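Local coordinates for protein cyclin homolog (Herpesvirus saimiri, PDB 2F2C) that is a viral D-type cyclin that may contribute to cellular transformation and rapid T-cell proliferation during latent herpesvirus infection, modulating the host cell cycle, at residues Phe66-Val72 with Arg109-Met114; Leu75-Leu80 with Cys101-Gly105; Lys96-Ala100 with Glu131-Glu136; Ala176-Ile181 with Gly202-Thr206. All coordinates share one frame; numbering follows the deposited sequence.

Interaction 1. Residues Phe66-Val72 with Arg109-Met114; sequences FELDKSV and RTVKPM
Asp-69 and Thr-110 mark the closing of two loops on each other, their CA atoms 5.7 Å apart, and the backbones stay near as far as Val-72 and Arg-109 but diverge toward Phe-66 and Met-114. Segment 66-72 leaves helix 49-65 through a Schellman motif with Glu-67 at positive phi, then makes a type I turn from Asp-69 to Val-72 that leads into helix 72-83. Segment 109-114 runs from the end of helix 94-109. At the centre the Thr-110 hydroxyl serves both ways. OG1 accepts from Asp-69 N (3.2 Å, N-H...O angle 157°) and donates to Asp-69 OD1 at 3.2 Å, meeting the carboxylate on its anti side and 33° out of its plane. With CG beside the backbone N (chi1 -87°), the Asp-69 carboxylate stands on the same side as its own amide, which lets one hydroxyl bind both. Val-72 CG2 packs on Thr-110 CB at 3.6 Å. Farther along, Met-114 bends its chain so that SD lies 4.1 Å from the Phe-66 ring centroid, an oblique Met-aromatic contact. At the other end, Arg-109 NH1 makes a weak bond to Ser-71 OG (3.3 Å); NH1 also salt-bridges Asp-154, and NH2 Glu-148. Asp-69 OD2 accepts from the backbone of the partner protein chain. The chemistry amounts to a pair of hydrogen bonds to one hydroxyl, beside an apolar patch: donating and accepting at once, Thr-110 probably fixes the rotation of the carboxylate whose other oxygen faces the partner.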
loop_
_atom_site.group_PDB
_atom_site.type_symbol
_atom_site.label_atom_id
_atom_site.label_comp_id
_atom_site.label_asym_id
_atom_site.label_seq_id
_atom_site.Cartn_x
_atom_site.Cartn_y
_atom_site.Cartn_z
ATOM N N PHE A 66 11.660 -17.603 7.929
ATOM C CA PHE A 66 12.113 -17.035 6.669
ATOM C C PHE A 66 12.333 -15.535 6.736
ATOM O O PHE A 66 12.652 -14.909 5.726
ATOM C CB PHE A 66 11.213 -17.445 5.511
ATOM C CG PHE A 66 11.422 -18.865 5.080
ATOM C CD1 PHE A 66 12.513 -19.209 4.274
ATOM C CD2 PHE A 66 10.555 -19.868 5.498
ATOM C CE1 PHE A 66 12.719 -20.517 3.880
ATOM C CE2 PHE A 66 10.771 -21.187 5.104
ATOM C CZ PHE A 66 11.849 -21.502 4.294
ATOM N N GLU A 67 12.183 -14.976 7.938
ATOM C CA GLU A 67 12.495 -13.562 8.221
ATOM C C GLU A 67 11.610 -12.544 7.481
ATOM O O GLU A 67 12.065 -11.469 7.115
ATOM C CB GLU A 67 13.995 -13.262 7.998
ATOM C CG GLU A 67 14.853 -13.367 9.251
ATOM C CD GLU A 67 16.347 -13.383 8.948
ATOM O OE1 GLU A 67 16.779 -12.825 7.903
ATOM O OE2 GLU A 67 17.115 -13.959 9.754
ATOM N N LEU A 68 10.339 -12.877 7.295
ATOM C CA LEU A 68 9.407 -11.956 6.626
ATOM C C LEU A 68 9.041 -10.725 7.467
ATOM O O LEU A 68 9.015 -10.769 8.709
ATOM C CB LEU A 68 8.135 -12.676 6.157
ATOM C CG LEU A 68 8.310 -14.052 5.512
ATOM C CD1 LEU A 68 6.958 -14.587 5.168
ATOM C CD2 LEU A 68 9.168 -13.980 4.274
ATOM N N ASP A 69 8.764 -9.630 6.769
ATOM C CA ASP A 69 8.346 -8.389 7.392
ATOM C C ASP A 69 7.273 -8.637 8.402
ATOM O O ASP A 69 6.413 -9.474 8.199
ATOM C CB ASP A 69 7.862 -7.417 6.331
ATOM C CG ASP A 69 8.998 -6.596 5.752
ATOM O OD1 ASP A 69 9.160 -6.553 4.503
ATOM O OD2 ASP A 69 9.803 -5.965 6.479
ATOM N N LYS A 70 7.332 -7.885 9.488
ATOM C CA LYS A 70 6.455 -8.078 10.635
ATOM C C LYS A 70 4.983 -8.075 10.293
ATOM O O LYS A 70 4.167 -8.514 11.097
ATOM C CB LYS A 70 6.689 -7.000 11.686
ATOM C CG LYS A 70 7.942 -7.162 12.512
ATOM C CD LYS A 70 7.900 -8.418 13.375
ATOM C CE LYS A 70 9.004 -8.418 14.397
ATOM N NZ LYS A 70 10.194 -7.863 13.713
ATOM N N SER A 71 4.608 -7.618 9.111
ATOM C CA SER A 71 3.189 -7.494 8.863
ATOM C C SER A 71 2.565 -8.616 7.990
ATOM O O SER A 71 1.332 -8.709 7.858
ATOM C CB SER A 71 2.875 -6.101 8.351
ATOM O OG SER A 71 2.605 -6.239 7.010
ATOM N N VAL A 72 3.401 -9.490 7.436
ATOM C CA VAL A 72 2.915 -10.671 6.706
ATOM C C VAL A 72 2.026 -11.604 7.541
ATOM O O VAL A 72 0.983 -12.097 7.078
ATOM C CB VAL A 72 4.087 -11.496 6.179
ATOM C CG1 VAL A 72 3.578 -12.720 5.414
ATOM C CG2 VAL A 72 4.977 -10.622 5.303
ATOM N N ARG A 109 2.668 -7.972 1.613
ATOM C CA ARG A 109 3.285 -7.148 2.645
ATOM C C ARG A 109 4.798 -7.312 2.800
ATOM O O ARG A 109 5.364 -6.900 3.812
ATOM C CB ARG A 109 2.601 -7.382 3.994
ATOM C CG ARG A 109 1.223 -6.707 4.163
ATOM C CD ARG A 109 1.254 -5.179 4.331
ATOM N NE ARG A 109 -0.086 -4.682 4.631
ATOM C CZ ARG A 109 -0.432 -4.031 5.745
ATOM N NH1 ARG A 109 0.462 -3.775 6.676
ATOM N NH2 ARG A 109 -1.677 -3.627 5.934
ATOM N N THR A 110 5.459 -7.894 1.805
ATOM C CA THR A 110 6.893 -8.174 1.906
ATOM C C THR A 110 7.605 -8.114 0.544
ATOM O O THR A 110 6.995 -8.298 -0.511
ATOM C CB THR A 110 7.126 -9.533 2.640
ATOM O OG1 THR A 110 8.198 -9.414 3.589
ATOM C CG2 THR A 110 7.588 -10.624 1.675
ATOM N N VAL A 111 8.899 -7.845 0.574
ATOM C CA VAL A 111 9.596 -7.440 -0.642
ATOM C C VAL A 111 10.028 -8.670 -1.438
ATOM O O VAL A 111 10.049 -8.655 -2.660
ATOM C CB VAL A 111 10.771 -6.458 -0.334
ATOM C CG1 VAL A 111 11.727 -7.059 0.667
ATOM C CG2 VAL A 111 11.511 -6.088 -1.578
ATOM N N LYS A 112 10.332 -9.742 -0.726
ATOM C CA LYS A 112 10.776 -10.980 -1.334
ATOM C C LYS A 112 9.785 -12.051 -0.888
ATOM O O LYS A 112 9.922 -12.624 0.201
ATOM C CB LYS A 112 12.189 -11.305 -0.850
ATOM C CG LYS A 112 13.053 -12.086 -1.819
ATOM C CD LYS A 112 12.559 -13.532 -2.005
ATOM C CE LYS A 112 13.721 -14.487 -2.286
ATOM N NZ LYS A 112 14.597 -14.008 -3.432
ATOM N N PRO A 113 8.797 -12.332 -1.740
ATOM C CA PRO A 113 7.666 -13.197 -1.368
ATOM C C PRO A 113 8.125 -14.613 -1.083
ATOM O O PRO A 113 9.232 -15.005 -1.478
ATOM C CB PRO A 113 6.793 -13.226 -2.627
ATOM C CG PRO A 113 7.358 -12.192 -3.554
ATOM C CD PRO A 113 8.748 -11.896 -3.147
ATOM N N MET A 114 7.280 -15.378 -0.403
ATOM C CA MET A 114 7.500 -16.815 -0.274
ATOM C C MET A 114 7.141 -17.450 -1.623
ATOM O O MET A 114 6.240 -16.971 -2.328
ATOM C CB MET A 114 6.648 -17.375 0.854
ATOM C CG MET A 114 7.191 -18.645 1.474
ATOM S SD MET A 114 8.384 -18.461 2.839
ATOM C CE MET A 114 7.406 -17.433 3.921
#

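Interaction 2. Residues Leu75-Leu80 with Cys101-Gly105; sequences LSVSIL and CVLIG
Ser-76 CB rests on Val-102 CA, 3.9 Å away, where helices 72-83 and 94-109 pack together. Their short axes approach to 8.2 Å and run at 126° to one another; the nearest CA atoms, 4.9 Å apart, are those of Ser-76 and Gly-105. No hydrogen bond crosses the contact, and its form depends on how bumps fit hollows. Gly-105, without a side chain, leaves a shallow hollow on its helix. Ser-76 CB sits over the place a side chain would take, where one would be tight against it, and Leu-75 CD1 lies beside it, 3.8 Å from Gly-105 CA. The Ser-76 OG stands between the backbone N and the carbonyl carbon (chi1 87°) and bonds back to Phe-73 O in the preceding turn, so that the small polar group is satisfied within its own helix while its carbon side meets the neighbour. Cys-101 is the bump coming the other way. Its CB sits against Ser-76 O at 3.5 Å, and SG rests against Leu-80 CA (3.8 Å) and Ile-79 CG2 (4.0 Å). The extended ethyl arm of Ile-79 carries CD1 across to Ile-104 CG2, 3.6 Å away, the two isoleucines crossing at a slant beside the glycine hollow. The layers continue outward: Ile-79 and Ile-104 both reach Ile-139 of helix 129-142, whereas Ser-76 and Leu-80 meet Met-59 and Leu-56 of helix 49-65. Close helix packing of this kind, with small residues at the point of approach and branched aliphatics around them, forms the interior of the all-helical cyclin fold, here in the N-terminal cyclin domain.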
loop_
_atom_site.group_PDB
_atom_site.type_symbol
_atom_site.label_atom_id
_atom_site.label_comp_id
_atom_site.label_asym_id
_atom_site.label_seq_id
_atom_site.Cartn_x
_atom_site.Cartn_y
_atom_site.Cartn_z
ATOM N N LEU A 75 -1.566 -10.312 8.483
ATOM C CA LEU A 75 -2.401 -10.249 7.284
ATOM C C LEU A 75 -2.785 -11.639 6.844
ATOM O O LEU A 75 -3.936 -11.891 6.492
ATOM C CB LEU A 75 -1.690 -9.503 6.166
ATOM C CG LEU A 75 -2.422 -8.930 4.956
ATOM C CD1 LEU A 75 -2.354 -9.893 3.825
ATOM C CD2 LEU A 75 -3.862 -8.553 5.246
ATOM N N SER A 76 -1.828 -12.550 6.905
ATOM C CA SER A 76 -2.087 -13.926 6.528
ATOM C C SER A 76 -3.095 -14.600 7.476
ATOM O O SER A 76 -3.771 -15.537 7.072
ATOM C CB SER A 76 -0.776 -14.702 6.499
ATOM O OG SER A 76 -0.506 -15.199 7.809
ATOM N N VAL A 77 -3.173 -14.138 8.729
ATOM C CA VAL A 77 -4.203 -14.579 9.678
ATOM C C VAL A 77 -5.578 -14.016 9.291
ATOM O O VAL A 77 -6.598 -14.713 9.297
ATOM C CB VAL A 77 -3.864 -14.136 11.109
ATOM C CG1 VAL A 77 -5.008 -14.404 12.047
ATOM C CG2 VAL A 77 -2.641 -14.868 11.621
ATOM N N SER A 78 -5.588 -12.733 8.951
ATOM C CA SER A 78 -6.779 -12.058 8.533
ATOM C C SER A 78 -7.365 -12.764 7.338
ATOM O O SER A 78 -8.551 -13.116 7.355
ATOM C CB SER A 78 -6.451 -10.635 8.168
ATOM O OG SER A 78 -7.643 -9.962 7.815
ATOM N N ILE A 79 -6.538 -12.999 6.315
ATOM C CA ILE A 79 -6.998 -13.671 5.090
ATOM C C ILE A 79 -7.611 -15.017 5.419
ATOM O O ILE A 79 -8.663 -15.362 4.885
ATOM C CB ILE A 79 -5.861 -13.848 4.063
ATOM C CG1 ILE A 79 -5.497 -12.519 3.400
ATOM C CG2 ILE A 79 -6.256 -14.836 2.977
ATOM C CD1 ILE A 79 -4.253 -12.621 2.563
ATOM N N LEU A 80 -6.954 -15.755 6.316
ATOM C CA LEU A 80 -7.389 -17.102 6.708
ATOM C C LEU A 80 -8.786 -17.064 7.300
ATOM O O LEU A 80 -9.675 -17.752 6.797
ATOM C CB LEU A 80 -6.399 -17.763 7.673
ATOM C CG LEU A 80 -6.892 -18.996 8.460
ATOM C CD1 LEU A 80 -6.986 -20.248 7.574
ATOM C CD2 LEU A 80 -6.037 -19.289 9.702
ATOM N N CYS A 101 -2.487 -18.836 2.392
ATOM C CA CYS A 101 -2.672 -17.529 3.010
ATOM C C CYS A 101 -1.339 -16.814 3.176
ATOM O O CYS A 101 -1.190 -15.673 2.737
ATOM C CB CYS A 101 -3.405 -17.651 4.333
ATOM S SG CYS A 101 -5.018 -18.436 4.106
ATOM N N VAL A 102 -0.357 -17.484 3.766
ATOM C CA VAL A 102 1.004 -16.949 3.849
ATOM C C VAL A 102 1.536 -16.595 2.462
ATOM O O VAL A 102 2.238 -15.599 2.305
ATOM C CB VAL A 102 1.964 -17.941 4.548
ATOM C CG1 VAL A 102 3.410 -17.521 4.385
ATOM C CG2 VAL A 102 1.622 -18.039 6.011
ATOM N N LEU A 103 1.207 -17.403 1.455
ATOM C CA LEU A 103 1.648 -17.099 0.102
ATOM C C LEU A 103 1.059 -15.751 -0.324
ATOM O O LEU A 103 1.813 -14.843 -0.693
ATOM C CB LEU A 103 1.320 -18.216 -0.902
ATOM C CG LEU A 103 1.819 -18.001 -2.347
ATOM C CD1 LEU A 103 3.328 -18.006 -2.437
ATOM C CD2 LEU A 103 1.274 -19.043 -3.290
ATOM N N ILE A 104 -0.265 -15.601 -0.229
ATOM C CA ILE A 104 -0.902 -14.348 -0.630
ATOM C C ILE A 104 -0.351 -13.172 0.185
ATOM O O ILE A 104 0.028 -12.136 -0.395
ATOM C CB ILE A 104 -2.464 -14.447 -0.580
ATOM C CG1 ILE A 104 -2.975 -15.370 -1.692
ATOM C CG2 ILE A 104 -3.113 -13.095 -0.788
ATOM C CD1 ILE A 104 -4.311 -15.991 -1.419
ATOM N N GLY A 105 -0.280 -13.366 1.508
ATOM C CA GLY A 105 0.206 -12.364 2.467
ATOM C C GLY A 105 1.608 -11.889 2.150
ATOM O O GLY A 105 1.848 -10.685 1.987
#

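Interaction 3. Residues Lys96-Ala100 with Glu131-Glu136; sequences KIGAA and ELINQE
Glu-131 O is gripped by two donors, Lys-96 NZ from the facing helix at 3.2 Å and Gln-135 N from the next turn of its own helix at 3.3 Å. They reach it from opposite faces of the carbonyl plane, the ammonium lying 40° out of it. The lysine gets there by running out along its aliphatic arm and then bending at chi3 (78°) and again at chi4, which folds the tip down onto the start of segment 131-136. NZ also passes 3.7 Å from Gln-135 OE1, too far to count as a bond, and the Glu-131 carboxylate lies close enough that its negative charge would probably favour the ammonium electrostatically. The rest of the contact is mostly apolar. Ala-100 CB fits between Leu-132 CD2, 3.7 Å away, and Gln-135 CG at 3.8 Å. The glutamine chain, bent at chi2, crosses Lys-96 and Ile-97 obliquely, bringing OE1 to 4.0 Å from Ile-97 CG1, while its NE2 makes a weak bond to Tyr-83 OH. Phe-127 covers Lys-96, Ala-99 and Leu-132. The short axes of helices 94-109 and 129-142 approach to 9.1 Å and diverge by 70°, and the CA atoms are nearest at Ala-100 and Glu-136. There Glu-136 salt-bridges Lys-107 and accepts from the backbone of the partner protein chain. Lys-107 and Glu-136 probably correspond to the lysine-glutamate pair of the cyclin box, which in cyclins binds the kinase; here the bond to the partner chain is made by Glu-136.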
loop_
_atom_site.group_PDB
_atom_site.type_symbol
_atom_site.label_atom_id
_atom_site.label_comp_id
_atom_site.label_asym_id
_atom_site.label_seq_id
_atom_site.Cartn_x
_atom_site.Cartn_y
_atom_site.Cartn_z
ATOM N N LYS A 96 -2.978 -26.845 3.670
ATOM C CA LYS A 96 -2.949 -26.264 2.332
ATOM C C LYS A 96 -3.536 -24.858 2.350
ATOM O O LYS A 96 -3.019 -23.944 1.712
ATOM C CB LYS A 96 -3.730 -27.145 1.364
ATOM C CG LYS A 96 -3.481 -26.860 -0.101
ATOM C CD LYS A 96 -3.741 -28.101 -0.945
ATOM C CE LYS A 96 -5.221 -28.361 -1.175
ATOM N NZ LYS A 96 -5.709 -27.636 -2.373
ATOM N N ILE A 97 -4.614 -24.685 3.105
ATOM C CA ILE A 97 -5.277 -23.387 3.167
ATOM C C ILE A 97 -4.330 -22.363 3.767
ATOM O O ILE A 97 -4.082 -21.311 3.165
ATOM C CB ILE A 97 -6.608 -23.470 3.970
ATOM C CG1 ILE A 97 -7.611 -24.380 3.236
ATOM C CG2 ILE A 97 -7.184 -22.070 4.175
ATOM C CD1 ILE A 97 -8.863 -24.756 4.032
ATOM N N GLY A 98 -3.794 -22.697 4.943
ATOM C CA GLY A 98 -2.932 -21.797 5.693
ATOM C C GLY A 98 -1.651 -21.512 4.944
ATOM O O GLY A 98 -1.069 -20.432 5.076
ATOM N N ALA A 99 -1.207 -22.493 4.166
ATOM C CA ALA A 99 -0.036 -22.330 3.322
ATOM C C ALA A 99 -0.316 -21.266 2.279
ATOM O O ALA A 99 0.521 -20.414 2.050
ATOM C CB ALA A 99 0.349 -23.645 2.656
ATOM N N ALA A 100 -1.494 -21.297 1.666
ATOM C CA ALA A 100 -1.807 -20.347 0.602
ATOM C C ALA A 100 -2.155 -18.949 1.108
ATOM O O ALA A 100 -2.116 -17.981 0.338
ATOM C CB ALA A 100 -2.888 -20.882 -0.286
ATOM N N GLU A 131 -1.747 -27.758 -6.863
ATOM C CA GLU A 131 -2.694 -27.801 -5.753
ATOM C C GLU A 131 -2.586 -26.589 -4.831
ATOM O O GLU A 131 -3.587 -26.141 -4.277
ATOM C CB GLU A 131 -2.520 -29.086 -4.957
ATOM C CG GLU A 131 -2.762 -30.337 -5.782
ATOM C CD GLU A 131 -2.890 -31.588 -4.933
ATOM O OE1 GLU A 131 -2.982 -32.693 -5.523
ATOM O OE2 GLU A 131 -2.904 -31.472 -3.678
ATOM N N LEU A 132 -1.375 -26.072 -4.658
ATOM C CA LEU A 132 -1.187 -24.838 -3.918
ATOM C C LEU A 132 -1.742 -23.683 -4.762
ATOM O O LEU A 132 -2.509 -22.856 -4.271
ATOM C CB LEU A 132 0.299 -24.603 -3.593
ATOM C CG LEU A 132 0.751 -23.992 -2.246
ATOM C CD1 LEU A 132 1.984 -23.093 -2.400
ATOM C CD2 LEU A 132 -0.362 -23.228 -1.513
ATOM N N ILE A 133 -1.363 -23.645 -6.037
ATOM C CA ILE A 133 -1.791 -22.584 -6.953
ATOM C C ILE A 133 -3.316 -22.511 -7.072
ATOM O O ILE A 133 -3.889 -21.429 -6.989
ATOM C CB ILE A 133 -1.113 -22.766 -8.330
ATOM C CG1 ILE A 133 0.395 -22.522 -8.194
ATOM C CG2 ILE A 133 -1.716 -21.831 -9.377
ATOM C CD1 ILE A 133 1.254 -23.318 -9.189
ATOM N N ASN A 134 -3.969 -23.657 -7.238
ATOM C CA ASN A 134 -5.426 -23.685 -7.264
ATOM C C ASN A 134 -6.053 -23.183 -5.964
ATOM O O ASN A 134 -7.109 -22.555 -5.976
ATOM C CB ASN A 134 -5.942 -25.075 -7.644
ATOM C CG ASN A 134 -5.905 -25.311 -9.145
ATOM O OD1 ASN A 134 -5.113 -26.113 -9.641
ATOM N ND2 ASN A 134 -6.753 -24.596 -9.878
ATOM N N GLN A 135 -5.377 -23.437 -4.848
ATOM C CA GLN A 135 -5.839 -22.988 -3.535
ATOM C C GLN A 135 -5.664 -21.480 -3.365
ATOM O O GLN A 135 -6.481 -20.833 -2.700
ATOM C CB GLN A 135 -5.121 -23.750 -2.412
ATOM C CG GLN A 135 -5.633 -23.462 -1.008
ATOM C CD GLN A 135 -7.108 -23.740 -0.875
ATOM O OE1 GLN A 135 -7.514 -24.892 -0.705
ATOM N NE2 GLN A 135 -7.919 -22.688 -0.955
ATOM N N GLU A 136 -4.605 -20.925 -3.960
ATOM C CA GLU A 136 -4.425 -19.467 -4.016
ATOM C C GLU A 136 -5.528 -18.846 -4.867
ATOM O O GLU A 136 -6.061 -17.788 -4.534
ATOM C CB GLU A 136 -3.057 -19.086 -4.588
ATOM C CG GLU A 136 -2.706 -17.618 -4.390
ATOM C CD GLU A 136 -1.723 -17.093 -5.422
ATOM O OE1 GLU A 136 -1.953 -17.316 -6.634
ATOM O OE2 GLU A 136 -0.734 -16.435 -5.027
#

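Interaction 4. Residues Ala176-Ile181 with Gly202-Thr206; sequences AASTTI and GLLTT
A steeply crossed helix pair of the C-terminal viral cyclin domain meets where Ile-181 CG1 rests on the bare CA of Gly-202, 3.8 Å away. The short axes of helices 170-184 and 195-208 pass at 8.6 Å with their directions 120° apart. Small residues let the backbones close up: Ala-177 CB packs against Leu-203 CD1 at 3.7 Å, and Ala-176 CB against Thr-206 CG2 at 3.5 Å. Two threonine hydroxyls lie in this interface, each tied to its own helix. Thr-206 OG1, placed beside its backbone N by chi1 -66°, donates to Gly-202 O at 2.9 Å, a carbonyl that also takes Thr-206 N. Thr-206 OG1 lies 3.4 Å from Ala-177 CA. Thr-180 OG1 likewise donates one turn back, to Ala-176 O, but from well above the carbonyl plane, and the hydroxyls pass 3.7 Å apart (Thr-180 OG1 to Thr-206 OG1) without a bond. No hydrogen bond crosses between the two segments. Leu-156 of helix 156-162 covers Ala-177, Ile-181 and Leu-203, Thr-205 reaches Lys-239 and Ser-243 of helix 232-247, and on helix 170-184 Ser-178 and Thr-179 turn to Lys-70 of the loop before helix 72-83.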
loop_
_atom_site.group_PDB
_atom_site.type_symbol
_atom_site.label_atom_id
_atom_site.label_comp_id
_atom_site.label_asym_id
_atom_site.label_seq_id
_atom_site.Cartn_x
_atom_site.Cartn_y
_atom_site.Cartn_z
ATOM N N ALA A 176 10.186 -4.897 19.595
ATOM C CA ALA A 176 9.598 -5.710 20.654
ATOM C C ALA A 176 8.065 -5.871 20.531
ATOM O O ALA A 176 7.533 -6.992 20.633
ATOM C CB ALA A 176 9.964 -5.143 22.016
ATOM N N ALA A 177 7.359 -4.769 20.305
ATOM C CA ALA A 177 5.909 -4.832 20.302
ATOM C C ALA A 177 5.311 -5.616 19.135
ATOM O O ALA A 177 4.299 -6.301 19.318
ATOM C CB ALA A 177 5.290 -3.443 20.424
ATOM N N SER A 178 5.913 -5.538 17.950
ATOM C CA SER A 178 5.411 -6.344 16.823
ATOM C C SER A 178 5.646 -7.847 17.044
ATOM O O SER A 178 4.792 -8.668 16.696
ATOM C CB SER A 178 5.940 -5.880 15.453
ATOM O OG SER A 178 7.342 -5.746 15.401
ATOM N N THR A 179 6.782 -8.198 17.650
ATOM C CA THR A 179 7.055 -9.583 17.992
ATOM C C THR A 179 5.972 -10.064 18.944
ATOM O O THR A 179 5.348 -11.101 18.713
ATOM C CB THR A 179 8.427 -9.729 18.660
ATOM O OG1 THR A 179 9.440 -9.174 17.819
ATOM C CG2 THR A 179 8.812 -11.206 18.758
ATOM N N THR A 180 5.753 -9.291 20.007
ATOM C CA THR A 180 4.687 -9.531 20.975
ATOM C C THR A 180 3.286 -9.635 20.338
ATOM O O THR A 180 2.525 -10.576 20.625
ATOM C CB THR A 180 4.714 -8.417 22.029
ATOM O OG1 THR A 180 5.998 -8.396 22.668
ATOM C CG2 THR A 180 3.730 -8.714 23.163
ATOM N N ILE A 181 2.941 -8.684 19.474
ATOM C CA ILE A 181 1.636 -8.763 18.809
ATOM C C ILE A 181 1.524 -10.028 17.929
ATOM O O ILE A 181 0.564 -10.800 18.081
ATOM C CB ILE A 181 1.301 -7.464 18.049
ATOM C CG1 ILE A 181 0.885 -6.384 19.035
ATOM C CG2 ILE A 181 0.165 -7.681 17.132
ATOM C CD1 ILE A 181 1.324 -4.998 18.631
ATOM N N GLY A 202 -0.367 -4.830 22.980
ATOM C CA GLY A 202 1.001 -5.204 22.672
ATOM C C GLY A 202 2.000 -4.175 23.185
ATOM O O GLY A 202 3.097 -4.513 23.613
ATOM N N LEU A 203 1.607 -2.914 23.161
ATOM C CA LEU A 203 2.522 -1.827 23.412
ATOM C C LEU A 203 2.687 -1.664 24.906
ATOM O O LEU A 203 3.803 -1.448 25.408
ATOM C CB LEU A 203 1.968 -0.547 22.783
ATOM C CG LEU A 203 2.908 0.516 22.234
ATOM C CD1 LEU A 203 4.030 -0.090 21.390
ATOM C CD2 LEU A 203 2.106 1.473 21.382
ATOM N N LEU A 204 1.571 -1.785 25.616
ATOM C CA LEU A 204 1.591 -1.669 27.059
ATOM C C LEU A 204 2.432 -2.774 27.673
ATOM O O LEU A 204 3.245 -2.509 28.557
ATOM C CB LEU A 204 0.180 -1.685 27.637
ATOM C CG LEU A 204 -0.661 -0.441 27.358
ATOM C CD1 LEU A 204 -2.136 -0.761 27.553
ATOM C CD2 LEU A 204 -0.231 0.747 28.211
ATOM N N THR A 205 2.232 -4.003 27.199
ATOM C CA THR A 205 2.992 -5.169 27.652
ATOM C C THR A 205 4.476 -4.905 27.519
ATOM O O THR A 205 5.239 -5.113 28.475
ATOM C CB THR A 205 2.653 -6.387 26.787
ATOM O OG1 THR A 205 1.237 -6.449 26.590
ATOM C CG2 THR A 205 2.997 -7.692 27.523
ATOM N N THR A 206 4.866 -4.451 26.330
ATOM C CA THR A 206 6.246 -4.162 26.007
ATOM C C THR A 206 6.827 -3.105 26.951
ATOM O O THR A 206 7.813 -3.368 27.647
ATOM C CB THR A 206 6.329 -3.724 24.537
ATOM O OG1 THR A 206 5.971 -4.831 23.699
ATOM C CG2 THR A 206 7.763 -3.391 24.132
#

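Helix 94-109 joins three of the contacts: interactions 2 and 3 both use it, their centres 11 Å apart, and interaction 1 begins at its end. Interaction 2 is nested along the chain inside the loop closed by interaction 1, and Val-72 CG1 packs 3.9 Å from Gly-105 C. Ile-104 CG1 meets Glu-136 CG at 3.5 Å, linking interaction 2 to interaction 3. Interaction 4 lies in the other domain, its centre about 30 Å from that of interaction 3, but Lys-70 CG bridges from interaction 1 to Ser-178 OG at 3.3 Å. Interactions 1, 2 and 3 each include residues touched by the partner protein chain; interaction 4 includes none.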